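Local coordinates for ORF131 protein (Ralstonia metallidurans, PDB 2WTP) that binds copper and probably takes part in heavy-metal resistance, as a two-subunit protein that appears to change conformation on binding the metal, at residues 47-51 / 102-108; 71-77 / 119-125. One frame throughout, in Å; residues are numbered along the deposited sequence. Where two conformers were deposited one is given.

Interaction 1 of 2, residues 47-51 / 102-108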
ATOM      1  N   HIS A  47      -4.945  -6.725 -21.029  1.00 12.66           N
ATOM      2  CA  HIS A  47      -3.848  -6.810 -20.098  1.00 12.50           C
ATOM      3  C   HIS A  47      -4.348  -6.664 -18.665  1.00 10.45           C
ATOM      4  O   HIS A  47      -3.957  -7.411 -17.786  1.00  9.81           O
ATOM      5  CB  HIS A  47      -2.808  -5.665 -20.412  1.00 12.05           C
ATOM      6  CG  HIS A  47      -1.589  -5.655 -19.524  1.00 12.08           C
ATOM      7  ND1 HIS A  47      -0.548  -6.555 -19.659  1.00 17.11           N
ATOM      8  CD2 HIS A  47      -1.220  -4.820 -18.521  1.00 15.80           C
ATOM      9  CE1 HIS A  47       0.389  -6.296 -18.762  1.00 14.06           C
ATOM     10  NE2 HIS A  47       0.027  -5.223 -18.080  1.00 15.54           N
ATOM     11  N   ALA A  48      -5.195  -5.639 -18.456  1.00 10.81           N
ATOM     12  CA  ALA A  48      -5.700  -5.480 -17.083  1.00 10.57           C
ATOM     13  C   ALA A  48      -6.444  -6.716 -16.585  1.00  9.53           C
ATOM     14  O   ALA A  48      -6.346  -6.954 -15.336  1.00  8.92           O
ATOM     15  CB  ALA A  48      -6.711  -4.216 -17.082  1.00 10.58           C
ATOM     16  N   THR A  49      -7.194  -7.422 -17.419  1.00  9.70           N
ATOM     17  CA  THR A  49      -7.955  -8.580 -16.987  1.00  9.44           C
ATOM     18  C   THR A  49      -7.019  -9.659 -16.445  1.00  9.22           C
ATOM     19  O   THR A  49      -7.493 -10.468 -15.591  1.00  8.81           O
ATOM     20  CB  THR A  49      -8.760  -9.047 -18.211  1.00 11.33           C
ATOM     21  OG1 THR A  49      -9.655  -7.944 -18.537  1.00 18.11           O
ATOM     22  CG2 THR A  49      -9.626 -10.293 -17.925  1.00 13.59           C
ATOM     23  N   LEU A  50      -5.739  -9.690 -16.811  1.00 10.09           N
ATOM     24  CA  LEU A  50      -4.809 -10.650 -16.209  1.00 10.45           C
ATOM     25  C   LEU A  50      -4.517 -10.344 -14.787  1.00  9.86           C
ATOM     26  O   LEU A  50      -3.936 -11.199 -14.100  1.00 10.89           O
ATOM     27  CB  LEU A  50      -3.480 -10.663 -16.974  1.00 15.82           C
ATOM     28  CG  LEU A  50      -3.733 -11.122 -18.414  1.00 18.59           C
ATOM     29  CD1 LEU A  50      -2.358 -10.871 -19.197  1.00 21.80           C
ATOM     30  CD2 LEU A  50      -4.219 -12.571 -18.551  1.00 18.36           C
ATOM     31  N   TYR A  51      -4.905  -9.199 -14.268  1.00  8.52           N
ATOM     32  CA  TYR A  51      -4.570  -8.787 -12.925  1.00  8.48           C
ATOM     33  C   TYR A  51      -5.709  -8.654 -11.983  1.00  7.11           C
ATOM     34  O   TYR A  51      -5.609  -8.155 -10.826  1.00  6.56           O
ATOM     35  CB  TYR A  51      -3.742  -7.432 -12.991  1.00  9.80           C
ATOM     36  CG  TYR A  51      -2.367  -7.652 -13.599  1.00  8.75           C
ATOM     37  CD1 TYR A  51      -1.295  -8.058 -12.817  1.00 11.03           C
ATOM     38  CD2 TYR A  51      -2.180  -7.516 -14.978  1.00 10.21           C
ATOM     39  CE1 TYR A  51      -0.002  -8.269 -13.343  1.00 11.94           C
ATOM     40  CE2 TYR A  51      -0.884  -7.767 -15.518  1.00 11.21           C
ATOM     41  CZ  TYR A  51       0.154  -8.152 -14.687  1.00 14.23           C
ATOM     42  OH  TYR A  51       1.456  -8.420 -15.212  1.00 20.02           O
ATOM     43  N   SER A 102       3.685  -6.865 -10.597  1.00  8.50           N
ATOM     44  CA  SER A 102       3.136  -5.554 -10.598  1.00  8.45           C
ATOM     45  C   SER A 102       2.426  -5.173 -11.879  1.00  8.28           C
ATOM     46  O   SER A 102       2.614  -5.826 -12.945  1.00  8.21           O
ATOM     47  CB  SER A 102       4.240  -4.505 -10.336  1.00  8.80           C
ATOM     48  OG  SER A 102       5.111  -4.301 -11.477  1.00  9.72           O
ATOM     49  N   VAL A 103       1.569  -4.141 -11.799  1.00  8.16           N
ATOM     50  CA  VAL A 103       0.890  -3.639 -12.997  1.00  8.01           C
ATOM     51  C   VAL A 103       0.723  -2.155 -12.899  1.00  8.38           C
ATOM     52  O   VAL A 103       0.562  -1.636 -11.773  1.00  8.38           O
ATOM     53  CB  VAL A 103      -0.473  -4.414 -13.192  1.00  9.15           C
ATOM     54  CG1 VAL A 103      -1.431  -4.183 -12.032  1.00 10.05           C
ATOM     55  CG2 VAL A 103      -1.120  -4.002 -14.549  1.00 10.07           C
ATOM     56  N   ASP A 104       0.665  -1.454 -14.036  1.00  8.26           N
ATOM     57  CA  ASP A 104       0.393  -0.009 -13.934  1.00  8.38           C
ATOM     58  C   ASP A 104      -1.046   0.257 -13.646  1.00  8.10           C
ATOM     59  O   ASP A 104      -1.897  -0.238 -14.401  1.00  8.15           O
ATOM     60  CB  ASP A 104       0.824   0.694 -15.253  1.00 10.95           C
ATOM     61  CG  ASP A 104       0.966   2.234 -15.039  1.00 15.91           C
ATOM     62  OD1 ASP A 104      -0.040   2.921 -14.882  1.00 14.51           O
ATOM     63  OD2 ASP A 104       2.087   2.732 -14.942  1.00 17.29           O
ATOM     64  N   LEU A 105      -1.365   1.115 -12.663  1.00  8.23           N
ATOM     65  CA  LEU A 105      -2.768   1.359 -12.320  1.00  8.21           C
ATOM     66  C   LEU A 105      -3.450   2.005 -13.536  1.00 10.80           C
ATOM     67  O   LEU A 105      -4.684   1.914 -13.667  1.00 11.17           O
ATOM     68  CB  LEU A 105      -2.762   2.339 -11.136  1.00  8.75           C
ATOM     69  CG  LEU A 105      -4.156   2.608 -10.485  1.00  9.58           C
ATOM     70  CD1 LEU A 105      -4.735   1.342  -9.886  1.00  8.88           C
ATOM     71  CD2 LEU A 105      -4.033   3.802  -9.451  1.00 11.00           C
ATOM     72  N   GLY A 106      -2.738   2.758 -14.366  1.00  8.91           N
ATOM     73  CA  GLY A 106      -3.344   3.436 -15.530  1.00 11.99           C
ATOM     74  C   GLY A 106      -3.870   2.461 -16.579  1.00 12.55           C
ATOM     75  O   GLY A 106      -4.652   2.893 -17.447  1.00 15.61           O
ATOM     76  N   LEU A 107      -3.441   1.214 -16.532  1.00  8.89           N
ATOM     77  CA  LEU A 107      -3.971   0.181 -17.439  1.00 11.31           C
ATOM     78  C   LEU A 107      -5.198  -0.471 -16.830  1.00  9.14           C
ATOM     79  O   LEU A 107      -6.115  -0.856 -17.546  1.00 11.63           O
ATOM     80  CB  LEU A 107      -2.908  -0.891 -17.750  1.00  9.99           C
ATOM     81  CG  LEU A 107      -1.747  -0.165 -18.419  1.00 13.45           C
ATOM     82  CD1 LEU A 107      -0.658  -1.236 -18.765  1.00 19.63           C
ATOM     83  CD2 LEU A 107      -2.141   0.538 -19.764  1.00 15.99           C
ATOM     84  N   LEU A 108      -5.255  -0.575 -15.510  1.00 10.06           N
ATOM     85  CA  LEU A 108      -6.470  -1.048 -14.824  1.00  9.48           C
ATOM     86  C   LEU A 108      -7.610  -0.069 -14.894  1.00 11.76           C
ATOM     87  O   LEU A 108      -8.791  -0.447 -15.015  1.00 13.24           O
ATOM     88  CB  LEU A 108      -6.208  -1.342 -13.325  1.00  8.85           C
ATOM     89  CG  LEU A 108      -5.032  -2.295 -13.048  1.00 10.62           C
ATOM     90  CD1 LEU A 108      -5.022  -2.597 -11.581  1.00 10.92           C
ATOM     91  CD2 LEU A 108      -4.989  -3.549 -13.941  1.00 13.37           C
TER
HETATM   92  O   HOH W   1       3.529  -7.743 -14.114  1.00  8.21           O

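Interaction 2 of 2, residues 71-77 / 119-125. With MG (magnesium ion), chain F; CU (copper (II) ion), chain O.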
ATOM      1  N   ARG A  71       4.335   6.732  -6.673  1.00 14.36           N
ATOM      2  CA  ARG A  71       5.030   5.758  -7.497  1.00 15.82           C
ATOM      3  C   ARG A  71       4.551   4.338  -7.337  1.00 12.47           C
ATOM      4  O   ARG A  71       4.449   3.647  -8.336  1.00 13.19           O
ATOM      5  CB  ARG A  71       6.534   5.809  -7.331  1.00 25.35           C
ATOM      6  CG  ARG A  71       7.117   7.179  -7.879  1.00 25.50           C
ATOM      7  CD  ARG A  71       7.297   7.225  -9.456  1.00 38.60           C
ATOM      8  NE  ARG A  71       8.521   6.460  -9.766  1.00 66.83           N
ATOM      9  CZ  ARG A  71       9.779   6.903  -9.949  1.00 51.11           C
ATOM     10  NH1 ARG A  71      10.152   8.230  -9.964  1.00 21.16           N
ATOM     11  NH2 ARG A  71      10.687   5.929 -10.160  1.00 34.76           N
ATOM     12  N   TYR A  72       4.280   3.882  -6.105  1.00 10.58           N
ATOM     13  CA  TYR A  72       3.693   2.565  -6.008  1.00 10.50           C
ATOM     14  C   TYR A  72       2.861   2.422  -4.762  1.00 10.23           C
ATOM     15  O   TYR A  72       2.954   3.248  -3.856  1.00 10.71           O
ATOM     16  CB  TYR A  72       4.750   1.415  -6.033  1.00 11.98           C
ATOM     17  CG  TYR A  72       5.636   1.330  -4.779  1.00 12.17           C
ATOM     18  CD1 TYR A  72       5.298   0.476  -3.754  1.00 10.97           C
ATOM     19  CD2 TYR A  72       6.815   2.053  -4.701  1.00 14.63           C
ATOM     20  CE1 TYR A  72       6.149   0.426  -2.595  1.00 13.70           C
ATOM     21  CE2 TYR A  72       7.636   2.003  -3.564  1.00 14.07           C
ATOM     22  CZ  TYR A  72       7.260   1.140  -2.552  1.00 14.18           C
ATOM     23  OH  TYR A  72       8.101   1.040  -1.461  1.00 16.05           O
ATOM     24  N   VAL A  73       2.024   1.383  -4.793  1.00  9.25           N
ATOM     25  CA  VAL A  73       1.299   0.927  -3.595  0.50  9.05           C
ATOM     26  C   VAL A  73       1.401  -0.568  -3.552  1.00  8.43           C
ATOM     27  O   VAL A  73       1.686  -1.216  -4.549  1.00  9.36           O
ATOM     28  CB  VAL A  73      -0.190   1.271  -3.602  0.50 10.87           C
ATOM     29  CG1 VAL A  73      -0.381   2.786  -3.527  0.50 20.94           C
ATOM     30  CG2 VAL A  73      -0.859   0.784  -4.839  0.50 15.42           C
ATOM     31  N   ASN A  74       1.252  -1.173  -2.367  1.00  8.44           N
ATOM     32  CA  ASN A  74       1.243  -2.636  -2.206  1.00  8.23           C
ATOM     33  C   ASN A  74      -0.137  -3.142  -1.936  1.00  8.30           C
ATOM     34  O   ASN A  74      -0.794  -2.610  -1.051  1.00  8.29           O
ATOM     35  CB  ASN A  74       2.135  -3.045  -1.006  1.00  8.44           C
ATOM     36  CG  ASN A  74       3.586  -2.845  -1.209  1.00  8.68           C
ATOM     37  OD1 ASN A  74       4.137  -2.771  -2.285  1.00 11.87           O
ATOM     38  ND2 ASN A  74       4.297  -2.722  -0.088  1.00 10.45           N
ATOM     39  N   VAL A  75      -0.565  -4.155  -2.679  1.00  8.10           N
ATOM     40  CA  VAL A  75      -1.876  -4.818  -2.399  1.00  7.69           C
ATOM     41  C   VAL A  75      -1.638  -6.288  -2.327  1.00  7.71           C
ATOM     42  O   VAL A  75      -0.642  -6.879  -2.775  1.00  8.69           O
ATOM     43  CB  VAL A  75      -2.888  -4.513  -3.516  1.00  7.40           C
ATOM     44  CG1 VAL A  75      -3.054  -2.957  -3.659  1.00  8.44           C
ATOM     45  CG2 VAL A  75      -2.498  -5.157  -4.897  1.00  8.99           C
ATOM     46  N   ASP A  76      -2.585  -6.950  -1.667  1.00  8.06           N
ATOM     47  CA  ASP A  76      -2.570  -8.394  -1.619  1.00 10.28           C
ATOM     48  C   ASP A  76      -3.351  -8.996  -2.795  1.00  7.33           C
ATOM     49  O   ASP A  76      -4.317  -8.442  -3.299  1.00  8.88           O
ATOM     50  CB  ASP A  76      -3.273  -8.863  -0.333  1.00 10.73           C
ATOM     51  CG  ASP A  76      -2.475  -8.556   0.932  1.00 27.86           C
ATOM     52  OD1 ASP A  76      -1.216  -8.561   0.887  1.00 23.83           O
ATOM     53  OD2 ASP A  76      -3.159  -8.220   1.943  1.00 40.20           O
ATOM     54  N   SER A  77      -2.895 -10.198  -3.146  1.00  8.06           N
ATOM     55  CA  SER A  77      -3.769 -11.022  -4.052  0.80  8.02           C
ATOM     56  C   SER A  77      -5.161 -11.081  -3.432  1.00  7.38           C
ATOM     57  O   SER A  77      -5.328 -11.376  -2.231  1.00  9.09           O
ATOM     58  CB  SER A  77      -3.231 -12.428  -4.103  0.80  7.76           C
ATOM     59  OG  SER A  77      -2.140 -12.560  -5.014  0.80  9.14           O
ATOM     60  N   ARG A 119       2.445   2.322  -9.987  1.00  8.89           N
ATOM     61  CA  ARG A 119       2.586   0.866 -10.142  1.00  8.92           C
ATOM     62  C   ARG A 119       1.989   0.193  -8.937  1.00 10.04           C
ATOM     63  O   ARG A 119       2.231   0.599  -7.798  1.00 11.25           O
ATOM     64  CB  ARG A 119       4.038   0.524 -10.318  1.00 16.83           C
ATOM     65  CG  ARG A 119       4.176  -0.894 -10.840  1.00 31.56           C
ATOM     66  CD  ARG A 119       5.434  -1.125 -11.705  1.00 26.59           C
ATOM     67  NE  ARG A 119       5.127  -0.668 -13.012  1.00 18.79           N
ATOM     68  CZ  ARG A 119       4.564  -1.439 -13.967  1.00 10.93           C
ATOM     69  NH1 ARG A 119       4.253  -0.817 -15.088  1.00 12.79           N
ATOM     70  NH2 ARG A 119       4.283  -2.721 -13.795  1.00 12.17           N
ATOM     71  N   VAL A 120       1.140  -0.795  -9.172  1.00  8.58           N
ATOM     72  CA  VAL A 120       0.595  -1.591  -8.047  1.00  8.41           C
ATOM     73  C   VAL A 120       1.400  -2.865  -7.898  1.00  8.37           C
ATOM     74  O   VAL A 120       1.532  -3.642  -8.845  1.00  9.31           O
ATOM     75  CB  VAL A 120      -0.848  -1.988  -8.367  1.00  9.19           C
ATOM     76  CG1 VAL A 120      -1.457  -2.707  -7.125  1.00  9.88           C
ATOM     77  CG2 VAL A 120      -1.645  -0.695  -8.646  1.00 11.01           C
ATOM     78  N   TYR A 121       1.993  -3.076  -6.720  1.00  8.82           N
ATOM     79  CA  TYR A 121       2.760  -4.292  -6.433  1.00  8.64           C
ATOM     80  C   TYR A 121       1.795  -5.270  -5.782  1.00  8.89           C
ATOM     81  O   TYR A 121       1.308  -4.978  -4.676  1.00  9.31           O
ATOM     82  CB  TYR A 121       3.893  -3.878  -5.479  1.00  9.63           C
ATOM     83  CG  TYR A 121       4.887  -4.982  -5.296  1.00  9.74           C
ATOM     84  CD1 TYR A 121       6.149  -4.889  -5.867  1.00  9.43           C
ATOM     85  CD2 TYR A 121       4.567  -6.106  -4.510  1.00 11.33           C
ATOM     86  CE1 TYR A 121       7.057  -5.916  -5.711  1.00 12.35           C
ATOM     87  CE2 TYR A 121       5.541  -7.179  -4.314  1.00 11.24           C
ATOM     88  CZ  TYR A 121       6.755  -7.015  -4.991  1.00  9.89           C
ATOM     89  OH  TYR A 121       7.690  -8.019  -4.794  1.00 14.42           O
ATOM     90  N   ILE A 122       1.580  -6.416  -6.376  1.00  8.48           N
ATOM     91  CA  ILE A 122       0.585  -7.412  -5.929  1.00  9.39           C
ATOM     92  C   ILE A 122       1.350  -8.579  -5.290  1.00  8.90           C
ATOM     93  O   ILE A 122       2.175  -9.240  -5.920  1.00  9.50           O
ATOM     94  CB  ILE A 122      -0.300  -7.961  -7.116  1.00  7.46           C
ATOM     95  CG1 ILE A 122      -0.985  -6.776  -7.829  1.00  7.22           C
ATOM     96  CG2 ILE A 122      -1.308  -8.877  -6.445  1.00  8.11           C
ATOM     97  CD1 ILE A 122      -1.456  -7.144  -9.286  1.00  8.67           C
ATOM     98  N   ASP A 123       1.169  -8.791  -3.988  1.00  9.05           N
ATOM     99  CA  ASP A 123       1.827  -9.887  -3.311  1.00  9.59           C
ATOM    100  C   ASP A 123       1.200 -11.221  -3.706  1.00  8.58           C
ATOM    101  O   ASP A 123       0.023 -11.330  -4.029  1.00  9.56           O
ATOM    102  CB  ASP A 123       1.564  -9.676  -1.836  1.00 11.72           C
ATOM    103  CG  ASP A 123       2.249 -10.659  -0.943  1.00 18.29           C
ATOM    104  OD1 ASP A 123       3.419 -10.951  -1.170  1.00 16.19           O
ATOM    105  OD2 ASP A 123       1.641 -11.027   0.053  1.00 19.08           O
ATOM    106  N   ARG A 124       2.040 -12.252  -3.717  1.00  9.07           N
ATOM    107  CA  ARG A 124       1.709 -13.652  -4.042  0.50  8.69           C
ATOM    108  C   ARG A 124       0.536 -14.116  -3.220  1.00  9.44           C
ATOM    109  O   ARG A 124       0.413 -13.785  -2.024  1.00  9.87           O
ATOM    110  CB  ARG A 124       2.985 -14.474  -3.777  0.50 12.87           C
ATOM    111  CG  ARG A 124       2.839 -15.952  -3.792  0.50 28.36           C
ATOM    112  CD  ARG A 124       4.222 -16.575  -3.773  0.50 25.59           C
ATOM    113  NE  ARG A 124       4.211 -17.887  -3.144  0.50 49.46           N
ATOM    114  CZ  ARG A 124       3.198 -18.733  -3.242  0.50 48.68           C
ATOM    115  NH1 ARG A 124       2.133 -18.398  -3.970  0.50 41.54           N
ATOM    116  NH2 ARG A 124       3.259 -19.918  -2.638  0.50 42.53           N
ATOM    117  N   SER A 125      -0.315 -14.973  -3.813  1.00  9.86           N
ATOM    118  CA  SER A 125      -1.419 -15.599  -3.118  1.00 10.69           C
ATOM    119  C   SER A 125      -1.082 -16.754  -2.198  1.00 10.64           C
ATOM    120  O   SER A 125      -0.262 -17.577  -2.529  1.00 15.43           O
ATOM    121  CB  SER A 125      -2.323 -16.082  -4.259  1.00 10.51           C
ATOM    122  OG  SER A 125      -3.413 -16.806  -3.655  1.00 10.95           O
TER
HETATM  123 MG    MG F1110       5.304 -11.124  -0.159  0.70 15.21          MG
HETATM  124 CU    CU O1108       2.667 -12.297   1.361  0.65 13.32          CU
HETATM  125  O   HOH W   2      -1.271 -11.811  -0.958  1.00 13.48           O
HETATM  126  O   HOH W   3       5.860 -12.482  -1.552  0.85 18.86           O
HETATM  127  O   HOH W   4       7.296 -10.895  -1.727  0.85 22.44           O
HETATM  128  O   HOH W   5       5.863  -9.539  -1.239  0.85 16.82           O
HETATM  129  O   HOH W   6       5.317 -12.852   1.230  1.00 29.81           O
HETATM  130  O   HOH W   7       7.201 -10.732   0.906  0.85 26.14           O

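Interaction 1 of 2, residues 47-51 / 102-108
Val103 sits squarely over one face of the Tyr51 ring: its CB is 3.7 Å from the ring centroid and 8° off the normal, a CH-pi contact. Both methyls of Val103 also lie against the ring, CG2 being 3.7 Å from Tyr51 CD2. With CG2 anti to the backbone N of Val103, this same methyl reaches His47 as well, 3.9 Å from NE2. The His47 ring, swung out with CG anti to its own backbone N (chi1 -179°), takes Tyr51 CE2 over one face toward the rim and meets Leu107 obliquely, His47 CD2 lying 3.6 Å from Leu107 CD1. The contact sets the last part of helix 37-49 and the residues that follow against the junction between strand 101-104 and the short helix 105-108, where Asp104 is the N-cap, its OD1 accepting from Gly106 N. The backbones come nearest at Ala48 and Leu108. Ala48 CB is 3.4 Å from Leu107 O and 3.6 Å from Leu108 CD2, with Trp92 of strand 88-94 touching both Ala48 and Leu108. On the His47 side a bound copper ion lies about 2 Å from the nearest atom of the imidazole.

Interaction 2 of 2, residues 71-77 / 119-125
Two parallel strands, 72-76 and 119-123, pair here as the edge and the centre of a three-stranded mixed sheet, and the C-terminal end of strand 119-123 carries a metal site. Backbone bonds run from Arg119 N to Arg71 O at the start through to Asp123 N with Val75 O (2.9 Å), and the two strand axes differ by 30° in direction. On the face of Val73, Val75, Val120 and Ile122, Val75 CG2 presses tightly on Val120 CG1 at 3.5 Å, their side chains crossing at about a right angle, and lies alongside Ile122, 3.7 Å from its CG1. On the other face Asn74 and Tyr121 point the same way; Asn74 OD1 touches Tyr121 CB at 3.4 Å, with amide and ring planes 67° apart. Past the paired strands Ser77 OG, in one of two conformers, donates to Asp123 O at 2.7 Å, in the carbonyl plane. Asp123, its CG anti to the backbone N (chi1 -176°), spreads its carboxylate between two metals: OD1 binds magnesium at 2.1 Å and OD2 binds copper at 2.1 Å. Asp123 of the second subunit shares that copper, and Asn74 and Tyr72 also bond across to that subunit. Strand 101-104 flanks strand 119-123 antiparallel on its other edge, while Phe94 of strand 88-94 packs against Val75, Val120 and Ile122.

Both contacts build on the same three-stranded sheet: interaction 1 uses its edge strand 101-104, interaction 2 its other two strands, and Val103 O with Val120 N probably joins them by a hydrogen bond. Arg119 NH2 probably adds another to Ser102 OG. Interaction 1 is mostly side-chain packing of the end of one helix on strand 101-104 and helix 105-108, whereas 71-77 / 119-125 is backbone pairing with one apolar face turned inward and a polar face that reaches the second subunit. Interaction 1 has no exposed residue among those that touch; interaction 2 has three among fourteen. Each also adjoins copper, His47 beside one ion and Asp123 on another that is shared between subunits.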